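PDB 4S3J: cortical-lytic enzyme from Bacillus cereus, which cleaves N-acetylglucosamine linkages in partially degraded spore cortex peptidoglycan during germination, recognising the muramic acid delta-lactam found in that polymer. Local coordinates for residues N124-I129 / A159-Q164; I108-P113 / I168-I173; I405-I410 / R419-N424; R213-D218 / I239-G244. All coordinates share one frame; numbering follows the deposited sequence.

All four contacts belong to the catalytic barrel, at different depths. Contact 2 lies inside it, where two strands with a third between them meet through buried side chains. Contact 3 is also buried, but outside the strand ring, between strand 404-408 and the closing helix. Contacts 1 and 4 are partly exposed: two outer helices in the first, a strand and the turn after a helix in the second. Backbone bonds between neighbouring strands tie contact 2 to both 3 and 4, while I410 of contact 3 packs on helix 120-129 of contact 1. Apolar touches prevail across all four; contact 1 adds a guanidinium face and contact 4 a backbone carbonyl.

Contact 1: residues N124-I129 / A159-Q164; sequences NATRAI and ANIATQ
With chi1 at -68°, R127 starts beside its backbone N and then runs extended from CG to NE; I161 does much the same, chi1 -73° and chi2 172° carrying CD1 out to meet it. The two side chains cross at about a right angle, and the methyl CD1 of I161 comes to rest over one face of the R127 guanidinium. Its closest approach is to R127 NE, 3.9 Å from I161 CD1, while R127 CG lies 4.0 Å from the same methyl, so both the aliphatic shaft and the flat head share the touch. At the edge of the guanidinium, in its plane, sits N124 OD1. The other branch of I161 takes the inner side: its CG2 meets T126 CG2 at 4.3 Å, a looser apolar touch. T126 is buried, and its hydroxyl OG1 is satisfied within its own helix by L122 O. R127 also touches a crystal neighbour, which may influence where its outer end lies. Helices 120-129 and 155-164 thus lie side by side on the outside of the barrel, with T126 and A162 both packing inward on L136 of strand 135-143 and I410 meeting A125, T126 and I129.

Contact 2: residues I108-P113 / I168-I173; sequences IAYLQP and IPMLVI
The hydroxyl oxygen of Y110 lies against a methyl here: M170 CE is 4.0 Å from Y110 OH, and H216 NE2 on the next strand is close to the same oxygen. No hydrogen bond links the two segments. M170 points toward the other strand and bends at its last torsion, chi3 59°, which turns the CE methyl to the tyrosine oxygen while the sulfur serves I108. That second touch, I108 CG2 to M170 SD at 3.8 Å, is apolar, and both I108 and Y110 cross the methionine at about a right angle. Farther along, V172 CG2 approaches the Y110 ring obliquely, 4.4 Å from its CE2. The strand axes stay 9.3 Å apart because strand 135-143 lies between them, and only side chains bridge the gap; their directions differ by 55°. On its other side Y110 meets the ring of W408, and I108 shares backbone bonds with I405 and Y407. Y110 also lies about 8 Å, side chain to side chain, from E220, probably the proton donor. Large inward residues from nonadjacent parallel strands, filling the middle beneath an active site, are characteristic of the TIM barrel that family 18 glycoside hydrolases use.

Contact 3: residues I405-I410 / R419-N424; sequences ISYWKI and RLLVEN
The apolar touch is made by I405 CG2 and L421 CD1, 4.3 Å apart. Against the same methyl rests the hydroxyl oxygen of Y407, its OH 3.9 Å from L421 CD1 in van der Waals contact. CG of L421 stands anti to the backbone N, chi1 -175°, and the leucine and tyrosine slide past each other in opposite directions. F394 of helix 387-400 packs against both Y407 and L421.

The aromatic ring of Y407 carries I405 CG1 over one face, 4.1 Å above the plane and offset toward the rim. Strand 404-408 is the last strand of the TIM barrel and helix 415-424 lies outside it. At the strand's end a cis peptide precedes K409, next to W408, consistent with the cis tryptophan that closes the last strand in family 18 enzymes and lies in their sugar-binding cleft.

Among hydrogen bonds, N424 ND2 gives one to L420 O at 2.9 Å, while N424 N reaches that oxygen from the opposite face of the carbonyl plane; N424 OD1 is taken by K398 and Q391. The Y407 hydroxyl has a weak bond to N417.

For charge, R419 grips E423 side-on: R419 NE lies 3.0 Å from E423 OE2, with R419 NH2 also bonded to this oxygen, and the acceptor lies in the guanidinium plane.

Contact 4: residues R213-D218 / I239-G244; sequences RDIHFD and IRLPSG
Coming off helix 227-240, the chain leaves helical geometry at L241 and runs back past the start of strand 214-218, bringing the CA of G244 to 6.7 Å from the CA of R213 and the CA of L241 to 8.9 Å from that of I215. The side chains meet at two places. Inside, I215 and L241 face each other and slide past in opposite directions. The I215 chain bends at its second torsion, chi2 68°, and its CD1 comes to 3.7 Å from L241 CD2; CG1 of I215 touches the same methyl at 4.1 Å. This is a snug apolar touch between single branches. L241 also packs on L204 and L247, and I215 on I203, so the pair belongs to the layer between the strands and the outer helices.

Nearer the surface, the aliphatic part of R213 passes along the carbonyl of G244: R213 CB lies 3.7 Å and R213 CD 3.9 Å from G244 O. The touch is van der Waals, and the bend at chi3, -81°, turns the chain beyond CD. At the G244 phi of 96° a side chain would be pressed against the carbonyl oxygen of S243, so the backbone shape suits glycine; strand 246-251 follows.

Along strand 214-218 the residues alternate: I215 and F217 turn out to the helices, while D214 and H216 bond to S248 on the barrel side. The strand leads to D218 and E220, the probable proton donor, which match only the final DxE of the family 18 DxxDxDxE signature; the contact itself lies away from E220, at the strand's start. Strand 214-218, helix 227-240 and strand 246-251 form a beta-alpha-beta crossover of the TIM barrel.

Contact 1: residues N124-I129 / A159-Q164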
loop_
_atom_site.group_PDB
_atom_site.type_symbol
_atom_site.label_atom_id
_atom_site.label_comp_id
_atom_site.label_asym_id
_atom_site.label_seq_id
_atom_site.Cartn_x
_atom_site.Cartn_y
_atom_site.Cartn_z
ATOM N N ASN A 124 -18.193 -4.411 3.052
ATOM C CA ASN A 124 -17.921 -4.185 4.469
ATOM C C ASN A 124 -16.464 -3.776 4.725
ATOM O O ASN A 124 -16.192 -2.908 5.544
ATOM C CB ASN A 124 -18.247 -5.434 5.291
ATOM C CG ASN A 124 -19.734 -5.613 5.520
ATOM O OD1 ASN A 124 -20.503 -4.659 5.449
ATOM N ND2 ASN A 124 -20.137 -6.837 5.844
ATOM N N ALA A 125 -15.531 -4.402 4.014
ATOM C CA ALA A 125 -14.127 -4.034 4.148
ATOM C C ALA A 125 -13.919 -2.585 3.709
ATOM O O ALA A 125 -13.172 -1.846 4.339
ATOM C CB ALA A 125 -13.254 -4.950 3.340
ATOM N N THR A 126 -14.602 -2.174 2.644
ATOM C CA THR A 126 -14.472 -0.809 2.155
ATOM C C THR A 126 -14.949 0.183 3.221
ATOM O O THR A 126 -14.301 1.205 3.467
ATOM C CB THR A 126 -15.281 -0.606 0.855
ATOM O OG1 THR A 126 -14.833 -1.526 -0.146
ATOM C CG2 THR A 126 -15.125 0.819 0.324
ATOM N N ARG A 127 -16.086 -0.104 3.845
ATOM C CA ARG A 127 -16.589 0.764 4.903
ATOM C C ARG A 127 -15.628 0.831 6.090
ATOM O O ARG A 127 -15.490 1.894 6.715
ATOM C CB ARG A 127 -17.961 0.296 5.380
ATOM C CG ARG A 127 -19.048 0.456 4.355
ATOM C CD ARG A 127 -20.430 0.310 4.970
ATOM N NE ARG A 127 -21.469 0.557 3.973
ATOM C CZ ARG A 127 -22.157 -0.392 3.339
ATOM N NH1 ARG A 127 -21.929 -1.679 3.581
ATOM N NH2 ARG A 127 -23.077 -0.049 2.446
ATOM N N ALA A 128 -15.005 -0.297 6.417
ATOM C CA ALA A 128 -14.100 -0.352 7.559
ATOM C C ALA A 128 -12.851 0.490 7.312
ATOM O O ALA A 128 -12.333 1.128 8.224
ATOM C CB ALA A 128 -13.699 -1.792 7.863
ATOM N N ILE A 129 -12.392 0.509 6.066
ATOM C CA ILE A 129 -11.135 1.167 5.712
ATOM C C ILE A 129 -11.332 2.650 5.384
ATOM O O ILE A 129 -10.444 3.454 5.610
ATOM C CB ILE A 129 -10.466 0.411 4.537
ATOM C CG1 ILE A 129 -9.879 -0.900 5.087
ATOM C CG2 ILE A 129 -9.381 1.252 3.864
ATOM C CD1 ILE A 129 -9.326 -1.853 4.032
ATOM N N ALA A 159 -19.098 5.386 -4.411
ATOM C CA ALA A 159 -18.762 6.806 -4.299
ATOM C C ALA A 159 -19.404 7.431 -3.073
ATOM O O ALA A 159 -18.801 8.278 -2.418
ATOM C CB ALA A 159 -19.183 7.562 -5.543
ATOM N N ASN A 160 -20.635 7.027 -2.773
ATOM C CA ASN A 160 -21.347 7.584 -1.627
ATOM C C ASN A 160 -20.699 7.164 -0.307
ATOM O O ASN A 160 -20.663 7.943 0.649
ATOM C CB ASN A 160 -22.813 7.150 -1.637
ATOM C CG ASN A 160 -23.649 7.888 -0.601
ATOM O OD1 ASN A 160 -23.485 9.088 -0.391
ATOM N ND2 ASN A 160 -24.537 7.159 0.065
ATOM N N ILE A 161 -20.189 5.939 -0.252
ATOM C CA ILE A 161 -19.466 5.482 0.932
ATOM C C ILE A 161 -18.287 6.420 1.181
ATOM O O ILE A 161 -18.043 6.861 2.304
ATOM C CB ILE A 161 -18.979 4.026 0.777
ATOM C CG1 ILE A 161 -20.164 3.064 0.898
ATOM C CG2 ILE A 161 -17.918 3.670 1.832
ATOM C CD1 ILE A 161 -19.832 1.622 0.573
ATOM N N ALA A 162 -17.545 6.703 0.118
ATOM C CA ALA A 162 -16.391 7.578 0.219
ATOM C C ALA A 162 -16.788 8.965 0.720
ATOM O O ALA A 162 -16.253 9.449 1.720
ATOM C CB ALA A 162 -15.696 7.680 -1.122
ATOM N N THR A 163 -17.764 9.566 0.037
ATOM C CA THR A 163 -18.176 10.945 0.279
ATOM C C THR A 163 -18.690 11.121 1.709
ATOM O O THR A 163 -18.363 12.100 2.376
ATOM C CB THR A 163 -19.258 11.350 -0.749
ATOM O OG1 THR A 163 -18.669 11.351 -2.053
ATOM C CG2 THR A 163 -19.856 12.736 -0.459
ATOM N N GLN A 164 -19.471 10.160 2.191
ATOM C CA GLN A 164 -20.001 10.240 3.548
ATOM C C GLN A 164 -18.911 10.198 4.622
ATOM O O GLN A 164 -19.161 10.561 5.767
ATOM C CB GLN A 164 -21.007 9.113 3.790
ATOM C CG GLN A 164 -22.316 9.262 3.003
ATOM C CD GLN A 164 -22.951 10.636 3.144
ATOM O OE1 GLN A 164 -23.363 11.245 2.153
ATOM N NE2 GLN A 164 -23.033 11.130 4.375
#

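Contact 2: residues I108-P113 / I168-I173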
loop_
_atom_site.group_PDB
_atom_site.type_symbol
_atom_site.label_atom_id
_atom_site.label_comp_id
_atom_site.label_asym_id
_atom_site.label_seq_id
_atom_site.Cartn_x
_atom_site.Cartn_y
_atom_site.Cartn_z
ATOM N N ILE A 108 -4.358 6.377 -0.173
ATOM C CA ILE A 108 -5.276 5.879 -1.179
ATOM C C ILE A 108 -5.467 4.395 -0.958
ATOM O O ILE A 108 -4.524 3.727 -0.542
ATOM C CB ILE A 108 -4.752 6.068 -2.613
ATOM C CG1 ILE A 108 -4.408 7.539 -2.871
ATOM C CG2 ILE A 108 -5.761 5.519 -3.632
ATOM C CD1 ILE A 108 -3.526 7.709 -4.075
ATOM N N ALA A 109 -6.666 3.881 -1.192
ATOM C CA ALA A 109 -6.846 2.432 -1.325
ATOM C C ALA A 109 -7.689 2.101 -2.548
ATOM O O ALA A 109 -8.684 2.767 -2.823
ATOM C CB ALA A 109 -7.484 1.843 -0.093
ATOM N N TYR A 110 -7.296 1.044 -3.254
ATOM C CA TYR A 110 -7.997 0.565 -4.428
ATOM C C TYR A 110 -8.976 -0.537 -4.078
ATOM O O TYR A 110 -8.687 -1.371 -3.225
ATOM C CB TYR A 110 -6.997 0.042 -5.474
ATOM C CG TYR A 110 -6.322 1.151 -6.258
ATOM C CD1 TYR A 110 -5.273 1.882 -5.725
ATOM C CD2 TYR A 110 -6.767 1.481 -7.540
ATOM C CE1 TYR A 110 -4.668 2.912 -6.447
ATOM C CE2 TYR A 110 -6.165 2.515 -8.263
ATOM C CZ TYR A 110 -5.111 3.225 -7.704
ATOM O OH TYR A 110 -4.491 4.274 -8.378
ATOM N N LEU A 111 -10.119 -0.541 -4.764
ATOM C CA LEU A 111 -11.152 -1.567 -4.649
ATOM C C LEU A 111 -11.330 -2.195 -6.007
ATOM O O LEU A 111 -11.587 -1.472 -6.972
ATOM C CB LEU A 111 -12.480 -0.956 -4.178
ATOM C CG LEU A 111 -13.735 -1.824 -4.187
ATOM C CD1 LEU A 111 -13.621 -2.921 -3.131
ATOM C CD2 LEU A 111 -15.008 -1.006 -3.969
ATOM N N GLN A 112 -11.206 -3.514 -6.098
ATOM C CA GLN A 112 -11.339 -4.217 -7.365
ATOM C C GLN A 112 -12.171 -5.468 -7.177
ATOM O O GLN A 112 -11.615 -6.529 -6.916
ATOM C CB GLN A 112 -9.967 -4.595 -7.926
ATOM C CG GLN A 112 -10.061 -5.306 -9.273
ATOM C CD GLN A 112 -8.803 -6.069 -9.646
ATOM O OE1 GLN A 112 -8.210 -6.770 -8.822
ATOM N NE2 GLN A 112 -8.382 -5.919 -10.896
ATOM N N PRO A 113 -13.493 -5.361 -7.330
ATOM C CA PRO A 113 -14.327 -6.558 -7.152
ATOM C C PRO A 113 -14.197 -7.547 -8.307
ATOM O O PRO A 113 -13.779 -7.159 -9.402
ATOM C CB PRO A 113 -15.752 -5.987 -7.067
ATOM C CG PRO A 113 -15.580 -4.535 -6.803
ATOM C CD PRO A 113 -14.315 -4.157 -7.502
ATOM N N ILE A 168 -12.331 11.342 -0.815
ATOM C CA ILE A 168 -12.537 11.693 -2.227
ATOM C C ILE A 168 -12.592 10.430 -3.060
ATOM O O ILE A 168 -11.597 9.726 -3.126
ATOM C CB ILE A 168 -11.391 12.554 -2.806
ATOM C CG1 ILE A 168 -11.129 13.804 -1.966
ATOM C CG2 ILE A 168 -11.644 12.850 -4.296
ATOM C CD1 ILE A 168 -12.239 14.751 -1.918
ATOM N N PRO A 169 -13.730 10.141 -3.733
ATOM C CA PRO A 169 -13.657 8.999 -4.657
ATOM C C PRO A 169 -12.933 9.382 -5.942
ATOM O O PRO A 169 -13.192 10.450 -6.476
ATOM C CB PRO A 169 -15.125 8.646 -4.899
ATOM C CG PRO A 169 -15.858 9.921 -4.695
ATOM C CD PRO A 169 -15.090 10.707 -3.659
ATOM N N MET A 170 -11.989 8.557 -6.384
ATOM C CA MET A 170 -11.289 8.780 -7.661
ATOM C C MET A 170 -12.061 8.184 -8.823
ATOM O O MET A 170 -12.709 7.134 -8.690
ATOM C CB MET A 170 -9.881 8.180 -7.593
ATOM C CG MET A 170 -8.940 8.889 -6.622
ATOM S SD MET A 170 -7.542 7.883 -6.044
ATOM C CE MET A 170 -6.728 7.460 -7.569
ATOM N N LEU A 171 -12.028 8.881 -9.951
ATOM C CA LEU A 171 -12.517 8.340 -11.210
ATOM C C LEU A 171 -11.346 7.627 -11.858
ATOM O O LEU A 171 -10.478 8.263 -12.470
ATOM C CB LEU A 171 -13.074 9.459 -12.101
ATOM C CG LEU A 171 -13.467 9.071 -13.533
ATOM C CD1 LEU A 171 -14.341 7.842 -13.583
ATOM C CD2 LEU A 171 -14.187 10.214 -14.223
ATOM N N VAL A 172 -11.294 6.308 -11.687
ATOM C CA VAL A 172 -10.190 5.532 -12.195
ATOM C C VAL A 172 -10.484 5.037 -13.602
ATOM O O VAL A 172 -11.399 4.260 -13.811
ATOM C CB VAL A 172 -9.891 4.306 -11.290
ATOM C CG1 VAL A 172 -8.724 3.508 -11.829
ATOM C CG2 VAL A 172 -9.624 4.734 -9.839
ATOM N N ILE A 173 -9.690 5.500 -14.561
ATOM C CA ILE A 173 -9.895 5.178 -15.966
ATOM C C ILE A 173 -8.738 4.343 -16.501
ATOM O O ILE A 173 -7.578 4.754 -16.416
ATOM C CB ILE A 173 -10.044 6.470 -16.803
ATOM C CG1 ILE A 173 -11.248 7.270 -16.310
ATOM C CG2 ILE A 173 -10.238 6.157 -18.281
ATOM C CD1 ILE A 173 -11.191 8.732 -16.654
#

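Contact 3: residues I405-I410 / R419-N424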
loop_
_atom_site.group_PDB
_atom_site.type_symbol
_atom_site.label_atom_id
_atom_site.label_comp_id
_atom_site.label_asym_id
_atom_site.label_seq_id
_atom_site.Cartn_x
_atom_site.Cartn_y
_atom_site.Cartn_z
ATOM N N ILE A 405 0.814 7.276 0.402
ATOM C CA ILE A 405 0.883 5.838 0.199
ATOM C C ILE A 405 -0.419 5.380 -0.474
ATOM O O ILE A 405 -1.500 5.886 -0.173
ATOM C CB ILE A 405 1.127 5.106 1.559
ATOM C CG1 ILE A 405 1.281 3.597 1.375
ATOM C CG2 ILE A 405 0.016 5.400 2.535
ATOM C CD1 ILE A 405 1.815 2.923 2.620
ATOM N N SER A 406 -0.305 4.429 -1.399
ATOM C CA SER A 406 -1.437 3.910 -2.138
ATOM C C SER A 406 -1.501 2.397 -2.012
ATOM O O SER A 406 -0.599 1.699 -2.450
ATOM C CB SER A 406 -1.329 4.332 -3.613
ATOM O OG SER A 406 -2.395 3.825 -4.386
ATOM N N TYR A 407 -2.584 1.904 -1.426
ATOM C CA TYR A 407 -2.705 0.484 -1.099
ATOM C C TYR A 407 -3.454 -0.335 -2.152
ATOM O O TYR A 407 -4.578 0.004 -2.519
ATOM C CB TYR A 407 -3.426 0.341 0.215
ATOM C CG TYR A 407 -2.660 0.777 1.439
ATOM C CD1 TYR A 407 -1.658 -0.037 1.988
ATOM C CD2 TYR A 407 -2.950 1.963 2.083
ATOM C CE1 TYR A 407 -0.975 0.345 3.143
ATOM C CE2 TYR A 407 -2.268 2.353 3.252
ATOM C CZ TYR A 407 -1.282 1.541 3.771
ATOM O OH TYR A 407 -0.598 1.869 4.937
ATOM N N TRP A 408 -2.846 -1.442 -2.584
ATOM C CA TRP A 408 -3.504 -2.456 -3.413
ATOM C C TRP A 408 -3.602 -3.742 -2.576
ATOM O O TRP A 408 -2.570 -4.383 -2.332
ATOM C CB TRP A 408 -2.726 -2.745 -4.697
ATOM C CG TRP A 408 -3.515 -3.630 -5.635
ATOM C CD1 TRP A 408 -3.599 -4.989 -5.609
ATOM C CD2 TRP A 408 -4.353 -3.202 -6.706
ATOM N NE1 TRP A 408 -4.429 -5.439 -6.612
ATOM C CE2 TRP A 408 -4.912 -4.355 -7.290
ATOM C CE3 TRP A 408 -4.697 -1.952 -7.225
ATOM C CZ2 TRP A 408 -5.784 -4.303 -8.373
ATOM C CZ3 TRP A 408 -5.568 -1.905 -8.301
ATOM C CH2 TRP A 408 -6.102 -3.071 -8.856
ATOM N N LYS A 409 -4.784 -4.157 -2.125
ATOM C CA LYS A 409 -6.096 -3.568 -2.384
ATOM C C LYS A 409 -7.002 -3.937 -1.215
ATOM O O LYS A 409 -6.654 -4.795 -0.399
ATOM C CB LYS A 409 -6.708 -4.081 -3.704
ATOM C CG LYS A 409 -6.863 -5.608 -3.757
ATOM C CD LYS A 409 -7.655 -6.057 -5.006
ATOM C CE LYS A 409 -7.675 -7.566 -5.131
ATOM N NZ LYS A 409 -8.563 -8.038 -6.243
ATOM N N ILE A 410 -8.167 -3.306 -1.152
ATOM C CA ILE A 410 -9.188 -3.614 -0.156
ATOM C C ILE A 410 -9.627 -5.070 -0.307
ATOM O O ILE A 410 -9.748 -5.581 -1.413
ATOM C CB ILE A 410 -10.378 -2.632 -0.310
ATOM C CG1 ILE A 410 -9.931 -1.216 0.053
ATOM C CG2 ILE A 410 -11.587 -3.064 0.552
ATOM C CD1 ILE A 410 -10.910 -0.133 -0.355
ATOM N N ARG A 419 -4.250 0.627 11.825
ATOM C CA ARG A 419 -3.978 1.226 13.124
ATOM C C ARG A 419 -2.618 1.926 13.122
ATOM O O ARG A 419 -2.489 3.021 13.652
ATOM C CB ARG A 419 -4.044 0.183 14.236
ATOM C CG ARG A 419 -3.670 0.765 15.601
ATOM C CD ARG A 419 -4.675 1.825 16.051
ATOM N NE ARG A 419 -4.330 2.407 17.348
ATOM C CZ ARG A 419 -4.695 1.899 18.524
ATOM N NH1 ARG A 419 -5.390 0.766 18.583
ATOM N NH2 ARG A 419 -4.332 2.509 19.647
ATOM N N LEU A 420 -1.597 1.303 12.546
ATOM C CA LEU A 420 -0.283 1.925 12.521
ATOM C C LEU A 420 -0.274 3.176 11.646
ATOM O O LEU A 420 0.457 4.119 11.916
ATOM C CB LEU A 420 0.775 0.928 12.057
ATOM C CG LEU A 420 1.132 -0.146 13.088
ATOM C CD1 LEU A 420 1.987 -1.200 12.414
ATOM C CD2 LEU A 420 1.820 0.452 14.292
ATOM N N LEU A 421 -1.088 3.191 10.588
ATOM C CA LEU A 421 -1.161 4.366 9.734
ATOM C C LEU A 421 -1.573 5.590 10.559
ATOM O O LEU A 421 -0.946 6.659 10.442
ATOM C CB LEU A 421 -2.154 4.135 8.584
ATOM C CG LEU A 421 -2.233 5.264 7.548
ATOM C CD1 LEU A 421 -0.948 5.374 6.704
ATOM C CD2 LEU A 421 -3.440 5.059 6.671
ATOM N N VAL A 422 -2.627 5.444 11.363
ATOM C CA VAL A 422 -3.118 6.566 12.184
ATOM C C VAL A 422 -2.222 6.861 13.392
ATOM O O VAL A 422 -2.205 8.002 13.886
ATOM C CB VAL A 422 -4.567 6.342 12.699
ATOM C CG1 VAL A 422 -5.515 6.211 11.548
ATOM C CG2 VAL A 422 -4.672 5.145 13.580
ATOM N N GLU A 423 -1.465 5.874 13.866
ATOM C CA GLU A 423 -0.517 6.124 14.947
ATOM C C GLU A 423 0.665 6.944 14.443
ATOM O O GLU A 423 1.183 7.815 15.143
ATOM C CB GLU A 423 -0.005 4.810 15.534
ATOM C CG GLU A 423 -1.036 4.062 16.359
ATOM C CD GLU A 423 -1.406 4.770 17.660
ATOM O OE1 GLU A 423 -0.513 5.352 18.324
ATOM O OE2 GLU A 423 -2.597 4.747 18.011
ATOM N N ASN A 424 1.044 6.705 13.194
ATOM C CA ASN A 424 2.249 7.318 12.633
ATOM C C ASN A 424 2.065 8.699 12.063
ATOM O O ASN A 424 2.996 9.488 12.072
ATOM C CB ASN A 424 2.811 6.434 11.519
ATOM C CG ASN A 424 3.784 5.399 12.029
ATOM O OD1 ASN A 424 4.992 5.618 12.036
ATOM N ND2 ASN A 424 3.267 4.240 12.438
#

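Contact 4: residues R213-D218 / I239-G244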
loop_
_atom_site.group_PDB
_atom_site.type_symbol
_atom_site.label_atom_id
_atom_site.label_comp_id
_atom_site.label_asym_id
_atom_site.label_seq_id
_atom_site.Cartn_x
_atom_site.Cartn_y
_atom_site.Cartn_z
ATOM N N ARG A 213 -13.710 13.917 -7.423
ATOM C CA ARG A 213 -12.948 15.143 -7.629
ATOM C C ARG A 213 -11.496 14.920 -8.053
ATOM O O ARG A 213 -10.792 15.877 -8.346
ATOM C CB ARG A 213 -13.012 16.020 -6.365
ATOM C CG ARG A 213 -14.405 16.584 -6.099
ATOM C CD ARG A 213 -14.437 17.502 -4.886
ATOM N NE ARG A 213 -14.517 16.782 -3.621
ATOM C CZ ARG A 213 -14.268 17.331 -2.436
ATOM N NH1 ARG A 213 -13.904 18.601 -2.341
ATOM N NH2 ARG A 213 -14.372 16.609 -1.337
ATOM N N ASP A 214 -11.036 13.672 -8.093
ATOM C CA ASP A 214 -9.748 13.361 -8.711
ATOM C C ASP A 214 -9.964 12.412 -9.876
ATOM O O ASP A 214 -10.608 11.376 -9.722
ATOM C CB ASP A 214 -8.775 12.718 -7.715
ATOM C CG ASP A 214 -7.422 12.381 -8.356
ATOM O OD1 ASP A 214 -6.609 13.305 -8.581
ATOM O OD2 ASP A 214 -7.160 11.194 -8.643
ATOM N N ILE A 215 -9.430 12.781 -11.035
ATOM C CA ILE A 215 -9.465 11.958 -12.232
ATOM C C ILE A 215 -8.131 11.255 -12.374
ATOM O O ILE A 215 -7.079 11.905 -12.438
ATOM C CB ILE A 215 -9.751 12.801 -13.502
ATOM C CG1 ILE A 215 -11.165 13.397 -13.481
ATOM C CG2 ILE A 215 -9.708 11.916 -14.752
ATOM C CD1 ILE A 215 -11.438 14.431 -12.479
ATOM N N HIS A 216 -8.178 9.928 -12.372
ATOM C CA HIS A 216 -6.977 9.112 -12.345
ATOM C C HIS A 216 -6.840 8.210 -13.572
ATOM O O HIS A 216 -7.674 7.339 -13.785
ATOM C CB HIS A 216 -6.963 8.217 -11.108
ATOM C CG HIS A 216 -5.697 7.436 -10.963
ATOM N ND1 HIS A 216 -4.615 7.911 -10.274
ATOM C CD2 HIS A 216 -5.325 6.230 -11.468
ATOM C CE1 HIS A 216 -3.625 7.032 -10.334
ATOM N NE2 HIS A 216 -4.036 6.010 -11.063
ATOM N N PHE A 217 -5.768 8.393 -14.342
ATOM C CA PHE A 217 -5.494 7.533 -15.482
ATOM C C PHE A 217 -4.495 6.442 -15.151
ATOM O O PHE A 217 -3.352 6.702 -14.705
ATOM C CB PHE A 217 -4.997 8.358 -16.665
ATOM C CG PHE A 217 -6.017 9.304 -17.179
ATOM C CD1 PHE A 217 -7.027 8.852 -18.008
ATOM C CD2 PHE A 217 -5.980 10.645 -16.841
ATOM C CE1 PHE A 217 -7.987 9.705 -18.476
ATOM C CE2 PHE A 217 -6.943 11.516 -17.317
ATOM C CZ PHE A 217 -7.948 11.043 -18.139
ATOM N N ASP A 218 -4.977 5.214 -15.274
ATOM C CA ASP A 218 -4.123 4.049 -15.214
ATOM C C ASP A 218 -4.040 3.476 -16.620
ATOM O O ASP A 218 -4.745 2.524 -16.956
ATOM C CB ASP A 218 -4.651 3.019 -14.227
ATOM C CG ASP A 218 -3.751 1.800 -14.133
ATOM O OD1 ASP A 218 -2.585 1.891 -14.584
ATOM O OD2 ASP A 218 -4.197 0.770 -13.590
ATOM N N ILE A 239 -5.882 21.113 -18.296
ATOM C CA ILE A 239 -6.328 22.464 -18.588
ATOM C C ILE A 239 -7.846 22.575 -18.472
ATOM O O ILE A 239 -8.339 23.599 -18.034
ATOM C CB ILE A 239 -5.872 22.909 -19.996
ATOM C CG1 ILE A 239 -4.348 23.065 -20.033
ATOM C CG2 ILE A 239 -6.548 24.215 -20.407
ATOM C CD1 ILE A 239 -3.767 23.105 -21.449
ATOM N N ARG A 240 -8.580 21.499 -18.762
ATOM C CA ARG A 240 -10.037 21.579 -18.731
ATOM C C ARG A 240 -10.696 21.183 -17.427
ATOM O O ARG A 240 -11.902 21.363 -17.290
ATOM C CB ARG A 240 -10.636 20.693 -19.834
ATOM C CG ARG A 240 -10.470 21.259 -21.240
ATOM C CD ARG A 240 -10.985 20.303 -22.316
ATOM N NE ARG A 240 -12.423 20.054 -22.206
ATOM C CZ ARG A 240 -13.107 19.240 -23.011
ATOM N NH1 ARG A 240 -12.491 18.607 -24.005
ATOM N NH2 ARG A 240 -14.412 19.063 -22.830
ATOM N N LEU A 241 -9.933 20.694 -16.451
ATOM C CA LEU A 241 -10.543 20.335 -15.170
ATOM C C LEU A 241 -10.895 21.606 -14.410
ATOM O O LEU A 241 -10.029 22.443 -14.204
ATOM C CB LEU A 241 -9.621 19.460 -14.316
ATOM C CG LEU A 241 -9.332 18.044 -14.807
ATOM C CD1 LEU A 241 -8.289 17.395 -13.927
ATOM C CD2 LEU A 241 -10.593 17.240 -14.791
ATOM N N PRO A 242 -12.153 21.734 -13.957
ATOM C CA PRO A 242 -12.558 22.890 -13.148
ATOM C C PRO A 242 -11.937 22.945 -11.749
ATOM O O PRO A 242 -11.311 21.987 -11.263
ATOM C CB PRO A 242 -14.082 22.748 -13.059
ATOM C CG PRO A 242 -14.369 21.346 -13.387
ATOM C CD PRO A 242 -13.306 20.890 -14.312
ATOM N N SER A 243 -12.093 24.104 -11.118
ATOM C CA SER A 243 -11.619 24.305 -9.762
ATOM C C SER A 243 -12.196 23.244 -8.829
ATOM O O SER A 243 -13.369 22.873 -8.909
ATOM C CB SER A 243 -11.978 25.712 -9.267
ATOM O OG SER A 243 -13.381 25.884 -9.185
ATOM N N GLY A 244 -11.331 22.725 -7.970
ATOM C CA GLY A 244 -11.718 21.734 -6.992
ATOM C C GLY A 244 -11.438 20.329 -7.475
ATOM O O GLY A 244 -11.519 19.387 -6.690
#